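Local coordinates for putative RNase YutE (Bacillus subtilis subsp. subtilis str. 168, PDB 1YLM), which probably acts as an RNase, serving as the toxic component of a putative type VII toxin-antitoxin system in which YutD is the likely antitoxin, at residues 17-20 with 21-24; 45-48 with 49-52. All blocks are in the same frame, centred on the assembly; numbering follows the deposited sequence.

Contact 1. Residues 17-20 with 21-24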
loop_
_atom_site.group_PDB
_atom_site.type_symbol
_atom_site.label_atom_id
_atom_site.label_comp_id
_atom_site.label_asym_id
_atom_site.label_seq_id
_atom_site.Cartn_x
_atom_site.Cartn_y
_atom_site.Cartn_z
ATOM N N GLU A 17 -13.876 -6.842 -7.596
ATOM C CA GLU A 17 -14.707 -6.535 -8.748
ATOM C C GLU A 17 -15.107 -5.047 -8.789
ATOM O O GLU A 17 -15.096 -4.411 -9.853
ATOM C CB GLU A 17 -15.916 -7.471 -8.768
ATOM C CG GLU A 17 -15.525 -8.882 -9.268
ATOM C CD GLU A 17 -16.683 -9.878 -9.258
ATOM O OE1 GLU A 17 -17.491 -9.846 -8.310
ATOM O OE2 GLU A 17 -16.748 -10.717 -10.191
ATOM N N HIS A 18 -15.419 -4.486 -7.628
ATOM C CA HIS A 18 -15.710 -3.052 -7.547
ATOM C C HIS A 18 -14.523 -2.217 -8.045
ATOM O O HIS A 18 -14.701 -1.292 -8.847
ATOM C CB HIS A 18 -16.128 -2.642 -6.132
ATOM C CG HIS A 18 -16.588 -1.218 -6.037
ATOM N ND1 HIS A 18 -17.736 -0.758 -6.655
ATOM C CD2 HIS A 18 -16.039 -0.143 -5.420
ATOM C CE1 HIS A 18 -17.875 0.536 -6.407
ATOM N NE2 HIS A 18 -16.860 0.931 -5.661
ATOM N N GLN A 19 -13.309 -2.548 -7.593
ATOM C CA GLN A 19 -12.131 -1.761 -8.006
ATOM C C GLN A 19 -11.878 -1.917 -9.515
ATOM O O GLN A 19 -11.520 -0.935 -10.201
ATOM C CB GLN A 19 -10.866 -2.135 -7.230
ATOM C CG GLN A 19 -10.944 -2.234 -5.673
ATOM C CD GLN A 19 -11.873 -1.223 -5.004
ATOM O OE1 GLN A 19 -12.796 -1.602 -4.281
ATOM N NE2 GLN A 19 -11.632 0.040 -5.228
ATOM N N LEU A 20 -12.054 -3.139 -10.030
ATOM C CA LEU A 20 -11.930 -3.373 -11.475
ATOM C C LEU A 20 -12.958 -2.550 -12.261
ATOM O O LEU A 20 -12.612 -1.942 -13.281
ATOM C CB LEU A 20 -12.048 -4.857 -11.815
ATOM C CG LEU A 20 -11.567 -5.371 -13.174
ATOM C CD1 LEU A 20 -10.148 -4.914 -13.460
ATOM C CD2 LEU A 20 -11.624 -6.890 -13.111
ATOM N N ALA A 21 -14.202 -2.524 -11.780
ATOM C CA ALA A 21 -15.266 -1.702 -12.389
ATOM C C ALA A 21 -14.858 -0.227 -12.436
ATOM O O ALA A 21 -15.089 0.456 -13.435
ATOM C CB ALA A 21 -16.563 -1.865 -11.648
ATOM N N LEU A 22 -14.223 0.243 -11.369
ATOM C CA LEU A 22 -13.777 1.629 -11.286
ATOM C C LEU A 22 -12.658 1.872 -12.287
ATOM O O LEU A 22 -12.634 2.916 -12.952
ATOM C CB LEU A 22 -13.337 1.976 -9.859
ATOM C CG LEU A 22 -14.466 2.056 -8.829
ATOM C CD1 LEU A 22 -13.932 2.356 -7.434
ATOM C CD2 LEU A 22 -15.511 3.110 -9.242
ATOM N N PHE A 23 -11.767 0.890 -12.436
ATOM C CA PHE A 23 -10.702 0.976 -13.436
ATOM C C PHE A 23 -11.311 1.110 -14.825
ATOM O O PHE A 23 -10.828 1.873 -15.656
ATOM C CB PHE A 23 -9.774 -0.246 -13.396
ATOM C CG PHE A 23 -8.753 -0.251 -14.502
ATOM C CD1 PHE A 23 -7.644 0.587 -14.436
ATOM C CD2 PHE A 23 -8.926 -1.053 -15.627
ATOM C CE1 PHE A 23 -6.698 0.610 -15.472
ATOM C CE2 PHE A 23 -7.985 -1.043 -16.667
ATOM C CZ PHE A 23 -6.869 -0.208 -16.583
ATOM N N ASP A 24 -12.383 0.375 -15.071
ATOM C CA ASP A 24 -12.979 0.365 -16.392
ATOM C C ASP A 24 -13.853 1.607 -16.643
ATOM O O ASP A 24 -14.467 1.716 -17.692
ATOM C CB ASP A 24 -13.755 -0.942 -16.598
ATOM C CG ASP A 24 -14.046 -1.224 -18.054
ATOM O OD1 ASP A 24 -13.095 -1.303 -18.869
ATOM O OD2 ASP A 24 -15.240 -1.364 -18.378
#

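Contact 2. Residues 45-48 with 49-52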
loop_
_atom_site.group_PDB
_atom_site.type_symbol
_atom_site.label_atom_id
_atom_site.label_comp_id
_atom_site.label_asym_id
_atom_site.label_seq_id
_atom_site.Cartn_x
_atom_site.Cartn_y
_atom_site.Cartn_z
ATOM N N LEU A 45 -5.950 -4.445 -6.380
ATOM C CA LEU A 45 -6.125 -5.607 -7.266
ATOM C C LEU A 45 -5.111 -6.707 -6.915
ATOM O O LEU A 45 -5.472 -7.879 -6.730
ATOM C CB LEU A 45 -5.988 -5.195 -8.748
ATOM C CG LEU A 45 -7.046 -4.248 -9.332
ATOM C CD1 LEU A 45 -6.724 -3.905 -10.790
ATOM C CD2 LEU A 45 -8.452 -4.835 -9.193
ATOM N N ILE A 46 -3.845 -6.310 -6.799
ATOM C CA ILE A 46 -2.743 -7.231 -6.457
ATOM C C ILE A 46 -2.971 -7.905 -5.089
ATOM O O ILE A 46 -2.873 -9.137 -4.971
ATOM C CB ILE A 46 -1.359 -6.499 -6.474
ATOM C CG1 ILE A 46 -1.007 -6.073 -7.914
ATOM C CG2 ILE A 46 -0.271 -7.421 -5.892
ATOM C CD1 ILE A 46 0.178 -5.087 -8.039
ATOM N N GLU A 47 -3.267 -7.099 -4.067
ATOM C CA GLU A 47 -3.467 -7.611 -2.700
ATOM C C GLU A 47 -4.639 -8.593 -2.620
ATOM O O GLU A 47 -4.531 -9.623 -1.946
ATOM C CB GLU A 47 -3.670 -6.482 -1.685
ATOM C CG GLU A 47 -2.434 -5.637 -1.340
ATOM C CD GLU A 47 -1.148 -6.449 -1.206
ATOM O OE1 GLU A 47 -0.875 -7.080 -0.144
ATOM O OE2 GLU A 47 -0.398 -6.436 -2.179
ATOM N N CYS A 48 -5.740 -8.269 -3.304
ATOM C CA CYS A 48 -6.900 -9.149 -3.372
ATOM C C CYS A 48 -6.529 -10.494 -4.003
ATOM O O CYS A 48 -6.968 -11.542 -3.517
ATOM C CB CYS A 48 -8.012 -8.522 -4.202
ATOM S SG CYS A 48 -8.931 -7.166 -3.396
ATOM N N ILE A 49 -5.734 -10.465 -5.075
ATOM C CA ILE A 49 -5.315 -11.720 -5.720
ATOM C C ILE A 49 -4.433 -12.535 -4.778
ATOM O O ILE A 49 -4.647 -13.743 -4.610
ATOM C CB ILE A 49 -4.594 -11.478 -7.051
ATOM C CG1 ILE A 49 -5.570 -10.890 -8.087
ATOM C CG2 ILE A 49 -3.935 -12.783 -7.557
ATOM C CD1 ILE A 49 -4.836 -10.258 -9.304
ATOM N N LEU A 50 -3.446 -11.883 -4.170
ATOM C CA LEU A 50 -2.511 -12.594 -3.282
ATOM C C LEU A 50 -3.202 -13.159 -2.047
ATOM O O LEU A 50 -2.935 -14.301 -1.650
ATOM C CB LEU A 50 -1.371 -11.673 -2.860
ATOM C CG LEU A 50 -0.443 -11.233 -4.002
ATOM C CD1 LEU A 50 0.611 -10.273 -3.494
ATOM C CD2 LEU A 50 0.196 -12.432 -4.747
ATOM N N ASP A 51 -4.081 -12.346 -1.450
ATOM C CA ASP A 51 -4.795 -12.729 -0.232
ATOM C C ASP A 51 -5.747 -13.883 -0.524
ATOM O O ASP A 51 -5.780 -14.875 0.222
ATOM C CB ASP A 51 -5.560 -11.519 0.356
ATOM C CG ASP A 51 -4.640 -10.550 1.122
ATOM O OD1 ASP A 51 -3.510 -10.935 1.468
ATOM O OD2 ASP A 51 -5.061 -9.412 1.396
ATOM N N THR A 52 -6.484 -13.768 -1.627
ATOM C CA THR A 52 -7.377 -14.853 -2.079
ATOM C C THR A 52 -6.583 -16.129 -2.381
ATOM O O THR A 52 -6.953 -17.235 -1.933
ATOM C CB THR A 52 -8.233 -14.429 -3.298
ATOM O OG1 THR A 52 -9.100 -13.351 -2.904
ATOM C CG2 THR A 52 -9.104 -15.606 -3.774
HETATM O O HOH W 1 -1.139 -9.549 1.238
#

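Contact 1. Residues 17-20 with 21-24
Leu22 lies one turn beyond His18 on helix 6-23 and leans over one face of its imidazole, a worked example of an i to i+4 pairing between an aliphatic chain and a flat ring. The leucine can be followed outward. Its CB rests 3.4 Å from Gln19 O, against the backbone of the preceding turn. CG, swung beside its own backbone N (chi1 -70°), comes equally close to His18 O and stands 4.1 Å above the imidazole plane, displaced toward the ring's rim. From there the CD1 branch reaches the ring itself, 3.7 Å from His18 NE2 and 3.8 Å from His18 CD2. The His18 side chain sets off away from Leu22, but placing CG anti to the backbone N (chi1 -173°) brings the imidazole within reach of the leucine, and the two side chains cross at a slant.

Beneath them run the four backbone bonds of the last helical turns, from Ala21 N to Glu17 O (2.8 Å, nearly straight at 163°) through Asp24 N to Leu20 O (2.9 Å). Asp24 is the first residue to leave helical backbone angles, although its N still makes this bond.

The side chains divide by direction. Leu20 and Phe23 pack on helix 119-137, and Phe23 also meets the ring of Tyr112, while Glu17 forms a salt bridge with Arg130. His18 faces the dimer partner instead, its NE2 hydrogen-bonded to Glu32 of the second subunit, against which Leu22 also packs. The chemistry implies a polar link between subunits flanked by hydrocarbon: the leucine lies against one face of the ring by van der Waals contact, while the directional interaction across the interface is the bond from NE2 to Glu32.

Contact 2. Residues 45-48 with 49-52
The carboxylate of Asp51 turns one face toward the backbone carbonyl of Glu47, whose O sits 3.2 Å from Asp51 CG. Water 1 lies off the plane on that same side and joins the two acidic groups, 2.8 Å from both Asp51 OD1 and Glu47 OE1. The Glu47 carboxylate is brought round by a bend at chi2 (-40°); its OE2 forms a salt bridge with Arg96, the active-site residue by similarity, and the Leu50 side chain slants across that of Glu47, its CD1 4.2 Å from Glu47 OE2. Asp51 OD2 is hydrogen-bonded to Tyr103 of the second subunit.

All this is mounted on helix 32-59 of the all-helical HepT-like fold, where regular i to i+4 bonding places Glu47 and Asp51 on the same side one turn apart. The Ile46 and Leu50 side chains lie side by side, pointing the same way, Ile46 CG2 meeting Leu50 CD1 at 3.8 Å; Ile46 also packs on Leu99.

Cys48 O is gripped twice. Thr52 N reaches it at 3.0 Å and Thr52 OG1 at 2.9 Å, from opposite faces of the carbonyl plane. Chi1 of -64° sets OG1 beside the backbone N, turned back toward this carbonyl.

Contacts 1 and 2 lie on consecutive helices, 6-23 and 32-59, with their centres 14 Å apart. They meet through Leu45, whose CD2 packs 4.1 Å from Gln19 CB and at the same separation from Leu20 N, so the two helices touch directly. Both also face the second subunit. Residues 45-52 are buried near the middle of the chain and adjoin the probable active site, the side chains of Glu47 and Arg96 being about 3 Å apart at their nearest atoms. Residues 17-24 lie farther out, away from the annotated sites, and reach the start of helix 32-59 of the second subunit through Glu32.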